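Local coordinates for TRAP dicarboxylate transporter-DctP subunit (Desulfovibrio salexigens, PDB 4N6D), which probably captures a solute, such as an organic acid, in the periplasm and hands it to a TRAP-type membrane transporter, at residues N78-V83 with G100-S105; K140-F145 with K253-L258; W125-K130 with A323-D328. All coordinates share one frame; numbering follows the deposited sequence. Where two conformers were deposited one is given.

Contact 1. Residues N78-V83 with G100-S105; sequences NTLRGV and GVFPLS. With I3C (5-amino-2,4,6-triiodobenzene-1,3-dicarboxylic acid), chain C.
R81 NH2 donates an almost straight hydrogen bond to O12 of the bound triiodo dicarboxylic acid I3C, 2.6 Å long with an N-H...O angle of 177°. A second bond from the same guanidinium is looser: R81 NH1 reaches I3C O11 at 3.2 Å with an angle of only 136°. The carboxylate is twisted against the guanidinium, with O12 in the guanidinium plane and O11 well off it, so the straight NH2 bond does most of the holding. Two nitrogen ends and a positive charge let the arginine bind this added carboxylate, though the site may be incidental. Its side chain leaves the helix with CG opposite the backbone N and then bends at chi2 (67°), which carries the planar end outward to the ligand. M84 and R138 complete this I3C pocket.

The contact between helix and loop is made by L80 from the same helical turn. Helix 79-85 belongs to the beta-alpha-beta crossover that joins strand 63-68 to strand 90-94 in this bacterial extracellular solute-binding protein of family 7 (DctP), and loop 100-105 follows that second strand. L80 divides its two methyls between neighbouring loop residues. CD1 of L80 meets CG1 of V101 at 4.2 Å, while CD2 of L80 comes to the edge of the F102 ring, 4.3 Å from CZ. V101 CG1 in turn lies over one face of that ring, 3.6 Å above its plane and offset toward the rim. A forked leucine can serve both neighbours, and the flat, buried F102 offers its edge to L80 and a face to V101. Both L80 and F102 also touch V93 of strand 90-94. Only 86 Å² is buried between the two segments.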
loop_
_atom_site.group_PDB
_atom_site.type_symbol
_atom_site.label_atom_id
_atom_site.label_comp_id
_atom_site.label_asym_id
_atom_site.label_seq_id
_atom_site.Cartn_x
_atom_site.Cartn_y
_atom_site.Cartn_z
ATOM N N ASN A 78 15.134 -11.047 1.913
ATOM C CA ASN A 78 15.376 -11.795 3.138
ATOM C C ASN A 78 14.766 -11.191 4.407
ATOM O O ASN A 78 15.162 -11.539 5.510
ATOM C CB ASN A 78 16.874 -11.983 3.335
ATOM C CG ASN A 78 17.616 -10.673 3.439
ATOM O OD1 ASN A 78 17.028 -9.608 3.412
ATOM N ND2 ASN A 78 18.947 -10.754 3.544
ATOM N N THR A 79 13.762 -10.330 4.264
ATOM C CA THR A 79 13.121 -9.763 5.440
ATOM C C THR A 79 12.301 -10.813 6.186
ATOM O O THR A 79 12.398 -10.923 7.406
ATOM C CB THR A 79 12.245 -8.553 5.068
ATOM O OG1 THR A 79 13.092 -7.437 4.781
ATOM C CG2 THR A 79 11.339 -8.174 6.227
ATOM N N LEU A 80 11.500 -11.605 5.481
ATOM C CA LEU A 80 10.700 -12.638 6.173
ATOM C C LEU A 80 11.557 -13.647 6.890
ATOM O O LEU A 80 11.402 -13.909 8.094
ATOM C CB LEU A 80 9.795 -13.386 5.199
ATOM C CG LEU A 80 8.470 -12.727 4.886
ATOM C CD1 LEU A 80 7.768 -13.521 3.794
ATOM C CD2 LEU A 80 7.590 -12.651 6.128
ATOM N N ARG A 81 12.489 -14.247 6.171
ATOM C CA ARG A 81 13.330 -15.246 6.796
ATOM C C ARG A 81 14.238 -14.615 7.839
ATOM O O ARG A 81 14.492 -15.172 8.910
ATOM C CB ARG A 81 14.181 -15.954 5.750
ATOM C CG ARG A 81 14.798 -17.220 6.266
ATOM C CD ARG A 81 13.731 -18.284 6.553
ATOM N NE ARG A 81 14.368 -19.443 7.171
ATOM C CZ ARG A 81 13.879 -20.122 8.198
ATOM N NH1 ARG A 81 12.710 -19.793 8.731
ATOM N NH2 ARG A 81 14.568 -21.147 8.674
ATOM N N GLY A 82 14.740 -13.428 7.519
ATOM C CA GLY A 82 15.619 -12.726 8.436
ATOM C C GLY A 82 14.988 -12.389 9.771
ATOM O O GLY A 82 15.610 -12.502 10.824
ATOM N N VAL A 83 13.746 -11.939 9.749
ATOM C CA VAL A 83 13.070 -11.676 11.003
ATOM C C VAL A 83 12.775 -12.999 11.741
ATOM O O VAL A 83 12.942 -13.102 12.960
ATOM C CB VAL A 83 11.798 -10.845 10.774
ATOM C CG1 VAL A 83 10.979 -10.774 12.052
ATOM C CG2 VAL A 83 12.165 -9.443 10.309
ATOM N N GLY A 100 1.200 -16.060 -2.523
ATOM C CA GLY A 100 0.976 -17.359 -1.927
ATOM C C GLY A 100 1.264 -17.385 -0.440
ATOM O O GLY A 100 0.789 -18.273 0.253
ATOM N N VAL A 101 2.018 -16.411 0.050
ATOM C CA VAL A 101 2.451 -16.433 1.436
ATOM C C VAL A 101 1.365 -15.826 2.350
ATOM O O VAL A 101 1.302 -16.154 3.540
ATOM C CB VAL A 101 3.762 -15.692 1.576
ATOM C CG1 VAL A 101 4.222 -15.647 3.013
ATOM C CG2 VAL A 101 4.827 -16.353 0.692
ATOM N N PHE A 102 0.518 -14.975 1.774
ATOM C CA PHE A 102 -0.510 -14.235 2.531
ATOM C C PHE A 102 -1.884 -14.380 1.886
ATOM O O PHE A 102 -2.449 -13.421 1.384
ATOM C CB PHE A 102 -0.112 -12.766 2.616
ATOM C CG PHE A 102 1.248 -12.569 3.226
ATOM C CD1 PHE A 102 1.433 -12.710 4.578
ATOM C CD2 PHE A 102 2.346 -12.258 2.433
ATOM C CE1 PHE A 102 2.677 -12.548 5.140
ATOM C CE2 PHE A 102 3.601 -12.111 3.012
ATOM C CZ PHE A 102 3.748 -12.247 4.355
ATOM N N PRO A 103 -2.428 -15.596 1.896
ATOM C CA PRO A 103 -3.686 -15.823 1.172
ATOM C C PRO A 103 -4.846 -14.992 1.671
ATOM O O PRO A 103 -5.749 -14.708 0.873
ATOM C CB PRO A 103 -3.971 -17.301 1.411
ATOM C CG PRO A 103 -3.090 -17.708 2.544
ATOM C CD PRO A 103 -1.869 -16.856 2.416
ATOM N N LEU A 104 -4.864 -14.632 2.951
ATOM C CA LEU A 104 -5.975 -13.789 3.433
ATOM C C LEU A 104 -5.690 -12.324 3.190
ATOM O O LEU A 104 -6.476 -11.646 2.518
ATOM C CB LEU A 104 -6.274 -14.010 4.916
ATOM C CG LEU A 104 -7.581 -13.312 5.327
ATOM C CD1 LEU A 104 -8.418 -14.240 6.184
ATOM C CD2 LEU A 104 -7.229 -12.058 6.053
ATOM N N SER A 105 -4.576 -11.820 3.736
ATOM C CA SER A 105 -4.312 -10.383 3.713
ATOM C C SER A 105 -4.071 -9.840 2.320
ATOM O O SER A 105 -4.268 -8.647 2.083
ATOM C CB SER A 105 -3.138 -10.011 4.622
ATOM O OG SER A 105 -3.394 -10.421 5.973
HETATM I I3 I3C C . 9.834 -25.774 15.550
HETATM I I2 I3C C . 9.999 -22.333 10.551
HETATM I I1 I3C C . 14.849 -22.886 14.012
HETATM O O8 I3C C . 13.360 -25.886 15.529
HETATM O O9 I3C C . 12.936 -24.059 16.682
HETATM C C10 I3C C . 12.963 -21.973 11.606
HETATM N N13 I3C C . 8.809 -24.310 12.818
HETATM C C1 I3C C . 12.149 -24.180 14.452
HETATM C C6 I3C C . 10.828 -24.500 14.200
HETATM C C5 I3C C . 10.172 -23.992 13.091
HETATM C C4 I3C C . 10.885 -23.174 12.249
HETATM C C3 I3C C . 12.201 -22.855 12.512
HETATM C C2 I3C C . 12.845 -23.362 13.606
HETATM C C7 I3C C . 12.853 -24.736 15.626
HETATM O O11 I3C C . 13.011 -20.730 11.794
HETATM O O12 I3C C . 13.572 -22.509 10.649
#

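Contact 2. Residues K140-F145 with K253-L258; sequences KVLTMF and KVLNDL
L255 is the first residue of helix 253-258 to meet strand 140-145: its CD2 lies 4.0 Å from L142 CD2, two buried leucines side by side and pointing the same way, with I237 and M239 also against L142. Its carbonyl does polar work, since two waters each donate to L255 O and to L142 O, at 2.8 Å to both oxygens for one water. L142 has near-helical backbone angles, and it and T143 both bond I237 of the antiparallel neighbour, a classic beta bulge. Next, N256 points its CB away, but with CG anti to the carbonyl carbon (chi1 -84°) its amide swings back, and OD1 accepts from K140 NZ at 2.6 Å in the carbonyl plane. The long, flexible, partly exposed K140 can span from the outermost strand to this amide, bending at chi2 (66°) to cross the asparagine at about a right angle. L258 turns its side chain to V55 and R58 of helix 43-58, while beside it T143 OG1 bonds G259 O. Strand and helix axes lie 7.6 Å apart. Two carbonyls that cannot bond each other thus share water donors, and the lysine ammonium is held by a charge-dipole hydrogen bond, not a salt bridge.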
loop_
_atom_site.group_PDB
_atom_site.type_symbol
_atom_site.label_atom_id
_atom_site.label_comp_id
_atom_site.label_asym_id
_atom_site.label_seq_id
_atom_site.Cartn_x
_atom_site.Cartn_y
_atom_site.Cartn_z
ATOM N N LYS A 140 4.857 -11.702 15.753
ATOM C CA LYS A 140 3.956 -10.686 16.280
ATOM C C LYS A 140 3.749 -9.643 15.184
ATOM O O LYS A 140 4.716 -9.099 14.652
ATOM C CB LYS A 140 4.536 -10.014 17.515
ATOM C CG LYS A 140 3.737 -8.769 17.943
ATOM C CD LYS A 140 2.326 -9.109 18.413
ATOM C CE LYS A 140 1.625 -7.852 18.905
ATOM N NZ LYS A 140 0.344 -8.141 19.575
ATOM N N VAL A 141 2.496 -9.387 14.823
ATOM C CA VAL A 141 2.198 -8.339 13.867
ATOM C C VAL A 141 2.056 -7.021 14.626
ATOM O O VAL A 141 1.102 -6.849 15.397
ATOM C CB VAL A 141 0.935 -8.654 13.057
ATOM C CG1 VAL A 141 0.608 -7.511 12.124
ATOM C CG2 VAL A 141 1.124 -9.959 12.264
ATOM N N LEU A 142 3.021 -6.121 14.450
ATOM C CA LEU A 142 3.068 -4.883 15.230
ATOM C C LEU A 142 2.114 -3.834 14.679
ATOM O O LEU A 142 1.552 -3.054 15.449
ATOM C CB LEU A 142 4.481 -4.295 15.253
ATOM C CG LEU A 142 5.461 -5.156 16.044
ATOM C CD1 LEU A 142 6.844 -4.567 15.888
ATOM C CD2 LEU A 142 5.053 -5.185 17.485
ATOM N N THR A 143 2.012 -3.754 13.358
ATOM C CA THR A 143 1.037 -2.868 12.703
ATOM C C THR A 143 0.918 -3.294 11.243
ATOM O O THR A 143 1.662 -4.157 10.772
ATOM C CB THR A 143 1.379 -1.347 12.816
ATOM O OG1 THR A 143 0.227 -0.575 12.439
ATOM C CG2 THR A 143 2.543 -0.977 11.933
ATOM N N MET A 144 -0.055 -2.727 10.547
ATOM C CA MET A 144 -0.185 -2.912 9.107
ATOM C C MET A 144 -0.628 -1.592 8.534
ATOM O O MET A 144 -1.181 -0.749 9.241
ATOM C CB MET A 144 -1.207 -3.979 8.762
ATOM C CG MET A 144 -0.835 -5.340 9.343
ATOM S SD MET A 144 -2.066 -6.556 8.932
ATOM C CE MET A 144 -1.480 -7.033 7.312
ATOM N N PHE A 145 -0.373 -1.405 7.245
ATOM C CA PHE A 145 -0.828 -0.208 6.555
ATOM C C PHE A 145 -0.775 -0.427 5.053
ATOM O O PHE A 145 -0.299 -1.445 4.591
ATOM C CB PHE A 145 0.004 1.011 6.953
ATOM C CG PHE A 145 1.475 0.803 6.832
ATOM C CD1 PHE A 145 2.104 0.902 5.612
ATOM C CD2 PHE A 145 2.236 0.525 7.953
ATOM C CE1 PHE A 145 3.485 0.694 5.502
ATOM C CE2 PHE A 145 3.616 0.326 7.851
ATOM C CZ PHE A 145 4.231 0.400 6.630
ATOM N N LYS A 253 2.132 -3.870 26.175
ATOM C CA LYS A 253 0.962 -3.017 26.083
ATOM C C LYS A 253 1.214 -1.784 25.215
ATOM O O LYS A 253 0.373 -1.398 24.411
ATOM C CB LYS A 253 0.521 -2.572 27.470
ATOM C CG LYS A 253 -0.723 -1.723 27.402
ATOM C CD LYS A 253 -1.210 -1.308 28.764
ATOM C CE LYS A 253 -2.674 -0.905 28.708
ATOM N NZ LYS A 253 -3.019 -0.074 27.547
ATOM N N VAL A 254 2.364 -1.140 25.379
ATOM C CA VAL A 254 2.691 -0.006 24.530
ATOM C C VAL A 254 2.663 -0.409 23.068
ATOM O O VAL A 254 2.086 0.282 22.234
ATOM C CB VAL A 254 4.070 0.579 24.888
ATOM C CG1 VAL A 254 4.498 1.607 23.875
ATOM C CG2 VAL A 254 4.038 1.198 26.283
ATOM N N LEU A 255 3.300 -1.525 22.738
ATOM C CA LEU A 255 3.376 -1.922 21.335
ATOM C C LEU A 255 2.020 -2.371 20.796
ATOM O O LEU A 255 1.711 -2.174 19.632
ATOM C CB LEU A 255 4.420 -3.017 21.149
ATOM C CG LEU A 255 5.840 -2.524 20.864
ATOM C CD1 LEU A 255 6.342 -1.502 21.847
ATOM C CD2 LEU A 255 6.780 -3.719 20.825
ATOM N N ASN A 256 1.223 -2.991 21.645
ATOM C CA ASN A 256 -0.097 -3.439 21.261
ATOM C C ASN A 256 -0.968 -2.235 20.980
ATOM O O ASN A 256 -1.654 -2.183 19.961
ATOM C CB ASN A 256 -0.725 -4.274 22.366
ATOM C CG ASN A 256 -0.300 -5.714 22.315
ATOM O OD1 ASN A 256 0.074 -6.212 21.264
ATOM N ND2 ASN A 256 -0.379 -6.399 23.446
ATOM N N ASP A 257 -0.937 -1.252 21.878
ATOM C CA ASP A 257 -1.737 -0.043 21.676
ATOM C C ASP A 257 -1.342 0.727 20.418
ATOM O O ASP A 257 -2.182 1.349 19.750
ATOM C CB ASP A 257 -1.629 0.878 22.890
ATOM C CG ASP A 257 -2.411 0.363 24.092
ATOM O OD1 ASP A 257 -3.237 -0.541 23.923
ATOM O OD2 ASP A 257 -2.204 0.874 25.199
ATOM N N LEU A 258 -0.062 0.679 20.058
ATOM C CA LEU A 258 0.382 1.327 18.833
ATOM C C LEU A 258 -0.059 0.649 17.526
ATOM O O LEU A 258 0.126 1.195 16.449
ATOM C CB LEU A 258 1.908 1.471 18.818
ATOM C CG LEU A 258 2.419 2.697 19.545
ATOM C CD1 LEU A 258 3.905 2.531 19.862
ATOM C CD2 LEU A 258 2.146 3.974 18.734
HETATM O O HOH W 1 3.045 -1.469 17.253
HETATM O O HOH W 2 0.516 -4.014 17.799
#

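Contact 3. Residues W125-K130 with A323-D328; sequences WDLYTK and AAVLSD
The flat carboxylate of D328 takes K130 NZ at OD2 (3.1 Å), a salt bridge whose hydrogen bond is weak; OD1 of D328 is farther from that nitrogen, at 3.6 Å. Y131 OH also bonds D328 OD2, so two residues of one helix end hold the aspartate. K130 crosses the gap as an extended chain, CG anti to its N (chi1 178°), a reach that suits lysine at the exposed edge of the interface. The other flat group, the indole of W125, carries T129 OG1 over one face, 3.5 Å above the plane and offset toward the rim. That hydroxyl donates to W125 O at 3.0 Å from above the carbonyl plane, while T129 N reaches the same oxygen from the opposite face. Next to the salt bridge L127 makes the apolar contacts: its CD2 touches V325 CG1 and its CD1 touches D328 CB, both at 4.1 Å. D126 forms salt bridges to K335, farther along helix 322-337, and to R260. The segments cross at 137° with axes 11.4 Å apart: an apolar centre with a salt bridge at its outer side, joining the C-terminal helix to helix 117-131, which covers strand 139-146 in this alpha/beta periplasmic binding fold.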
loop_
_atom_site.group_PDB
_atom_site.type_symbol
_atom_site.label_atom_id
_atom_site.label_comp_id
_atom_site.label_asym_id
_atom_site.label_seq_id
_atom_site.Cartn_x
_atom_site.Cartn_y
_atom_site.Cartn_z
ATOM N N TRP A 125 -5.884 -3.272 8.975
ATOM C CA TRP A 125 -5.601 -3.594 10.380
ATOM C C TRP A 125 -6.818 -4.269 11.019
ATOM O O TRP A 125 -6.683 -5.275 11.737
ATOM C CB TRP A 125 -5.219 -2.320 11.150
ATOM C CG TRP A 125 -5.031 -2.598 12.590
ATOM C CD1 TRP A 125 -5.883 -2.263 13.606
ATOM C CD2 TRP A 125 -3.961 -3.331 13.187
ATOM N NE1 TRP A 125 -5.400 -2.735 14.803
ATOM C CE2 TRP A 125 -4.210 -3.379 14.576
ATOM C CE3 TRP A 125 -2.808 -3.945 12.684
ATOM C CZ2 TRP A 125 -3.356 -4.025 15.463
ATOM C CZ3 TRP A 125 -1.947 -4.572 13.576
ATOM C CH2 TRP A 125 -2.222 -4.602 14.944
ATOM N N ASP A 126 -8.010 -3.721 10.773
ATOM C CA ASP A 126 -9.219 -4.326 11.308
ATOM C C ASP A 126 -9.445 -5.745 10.774
ATOM O O ASP A 126 -9.880 -6.638 11.519
ATOM C CB ASP A 126 -10.475 -3.495 11.007
ATOM C CG ASP A 126 -10.624 -2.283 11.896
ATOM O OD1 ASP A 126 -9.852 -2.127 12.867
ATOM O OD2 ASP A 126 -11.585 -1.514 11.647
ATOM N N LEU A 127 -9.183 -5.957 9.486
ATOM C CA LEU A 127 -9.386 -7.270 8.916
ATOM C C LEU A 127 -8.426 -8.260 9.562
ATOM O O LEU A 127 -8.822 -9.375 9.911
ATOM C CB LEU A 127 -9.225 -7.260 7.389
ATOM C CG LEU A 127 -9.595 -8.592 6.748
ATOM C CD1 LEU A 127 -11.125 -8.739 6.626
ATOM C CD2 LEU A 127 -8.914 -8.782 5.384
ATOM N N TYR A 128 -7.168 -7.853 9.707
ATOM C CA TYR A 128 -6.172 -8.693 10.354
ATOM C C TYR A 128 -6.597 -9.021 11.780
ATOM O O TYR A 128 -6.533 -10.174 12.201
ATOM C CB TYR A 128 -4.778 -8.034 10.350
ATOM C CG TYR A 128 -3.893 -8.689 11.380
ATOM C CD1 TYR A 128 -3.341 -9.939 11.139
ATOM C CD2 TYR A 128 -3.709 -8.106 12.623
ATOM C CE1 TYR A 128 -2.590 -10.562 12.094
ATOM C CE2 TYR A 128 -2.955 -8.733 13.582
ATOM C CZ TYR A 128 -2.406 -9.947 13.309
ATOM O OH TYR A 128 -1.651 -10.569 14.276
ATOM N N THR A 129 -7.037 -8.019 12.527
ATOM C CA THR A 129 -7.388 -8.219 13.921
ATOM C C THR A 129 -8.576 -9.179 14.056
ATOM O O THR A 129 -8.655 -9.974 15.006
ATOM C CB THR A 129 -7.723 -6.891 14.593
ATOM O OG1 THR A 129 -6.533 -6.089 14.631
ATOM C CG2 THR A 129 -8.238 -7.129 15.999
ATOM N N LYS A 130 -9.489 -9.109 13.099
ATOM C CA LYS A 130 -10.664 -9.959 13.113
ATOM C C LYS A 130 -10.336 -11.417 12.790
ATOM O O LYS A 130 -10.853 -12.334 13.430
ATOM C CB LYS A 130 -11.718 -9.438 12.134
ATOM C CG LYS A 130 -12.948 -10.321 12.072
ATOM C CD LYS A 130 -13.988 -9.808 11.106
ATOM C CE LYS A 130 -15.261 -10.624 11.241
ATOM N NZ LYS A 130 -16.376 -10.027 10.494
ATOM N N ALA A 323 -15.205 -15.316 -0.216
ATOM C CA ALA A 323 -16.390 -14.462 -0.324
ATOM C C ALA A 323 -16.668 -13.778 1.014
ATOM O O ALA A 323 -17.058 -12.585 1.059
ATOM C CB ALA A 323 -17.607 -15.241 -0.806
ATOM N N ALA A 324 -16.471 -14.499 2.116
ATOM C CA ALA A 324 -16.710 -13.904 3.422
ATOM C C ALA A 324 -15.744 -12.761 3.687
ATOM O O ALA A 324 -16.124 -11.722 4.252
ATOM C CB ALA A 324 -16.641 -14.951 4.532
ATOM N N VAL A 325 -14.479 -12.955 3.310
ATOM C CA VAL A 325 -13.470 -11.933 3.499
ATOM C C VAL A 325 -13.813 -10.701 2.656
ATOM O O VAL A 325 -13.743 -9.567 3.151
ATOM C CB VAL A 325 -12.079 -12.454 3.092
ATOM C CG1 VAL A 325 -11.057 -11.324 3.069
ATOM C CG2 VAL A 325 -11.619 -13.571 4.042
ATOM N N LEU A 326 -14.179 -10.900 1.389
ATOM C CA LEU A 326 -14.507 -9.763 0.524
ATOM C C LEU A 326 -15.693 -8.974 1.066
ATOM O O LEU A 326 -15.718 -7.760 1.007
ATOM C CB LEU A 326 -14.807 -10.212 -0.903
ATOM C CG LEU A 326 -13.586 -10.695 -1.698
ATOM C CD1 LEU A 326 -13.971 -11.593 -2.851
ATOM C CD2 LEU A 326 -12.764 -9.519 -2.173
ATOM N N SER A 327 -16.691 -9.663 1.583
ATOM C CA SER A 327 -17.821 -8.979 2.209
ATOM C C SER A 327 -17.333 -8.103 3.350
ATOM O O SER A 327 -17.679 -6.922 3.458
ATOM C CB SER A 327 -18.812 -9.983 2.768
ATOM O OG SER A 327 -19.452 -10.695 1.734
ATOM N N ASP A 328 -16.544 -8.698 4.230
ATOM C CA ASP A 328 -16.042 -7.969 5.373
ATOM C C ASP A 328 -15.193 -6.760 4.979
ATOM O O ASP A 328 -15.241 -5.724 5.640
ATOM C CB ASP A 328 -15.238 -8.893 6.279
ATOM C CG ASP A 328 -16.109 -9.864 7.036
ATOM O OD1 ASP A 328 -17.349 -9.677 7.043
ATOM O OD2 ASP A 328 -15.536 -10.807 7.643
#

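Overall arrangement
All three contacts touch or include strand 139-146, the outermost strand of the five-stranded sheet, and their centres are 17 to 19 Å apart. Helix 125-130 of contact 3 packs on strand 140-145 of contact 2, with Y128 CB 3.4 Å from M144 SD and W125 CZ3 3.5 Å from T143 CA. Loop 100-105 of contact 1 joins both others: S105 OG lies 4.1 Å from M144 CE, and L104 CD2 lies 3.7 Å from L127 CD2. R81 of contact 1 holds I3C, the compound used for phasing. In this open form the C-terminus of a symmetry-related molecule occupies the ligand-binding site, so the I3C pocket is probably separate from where the natural solute binds.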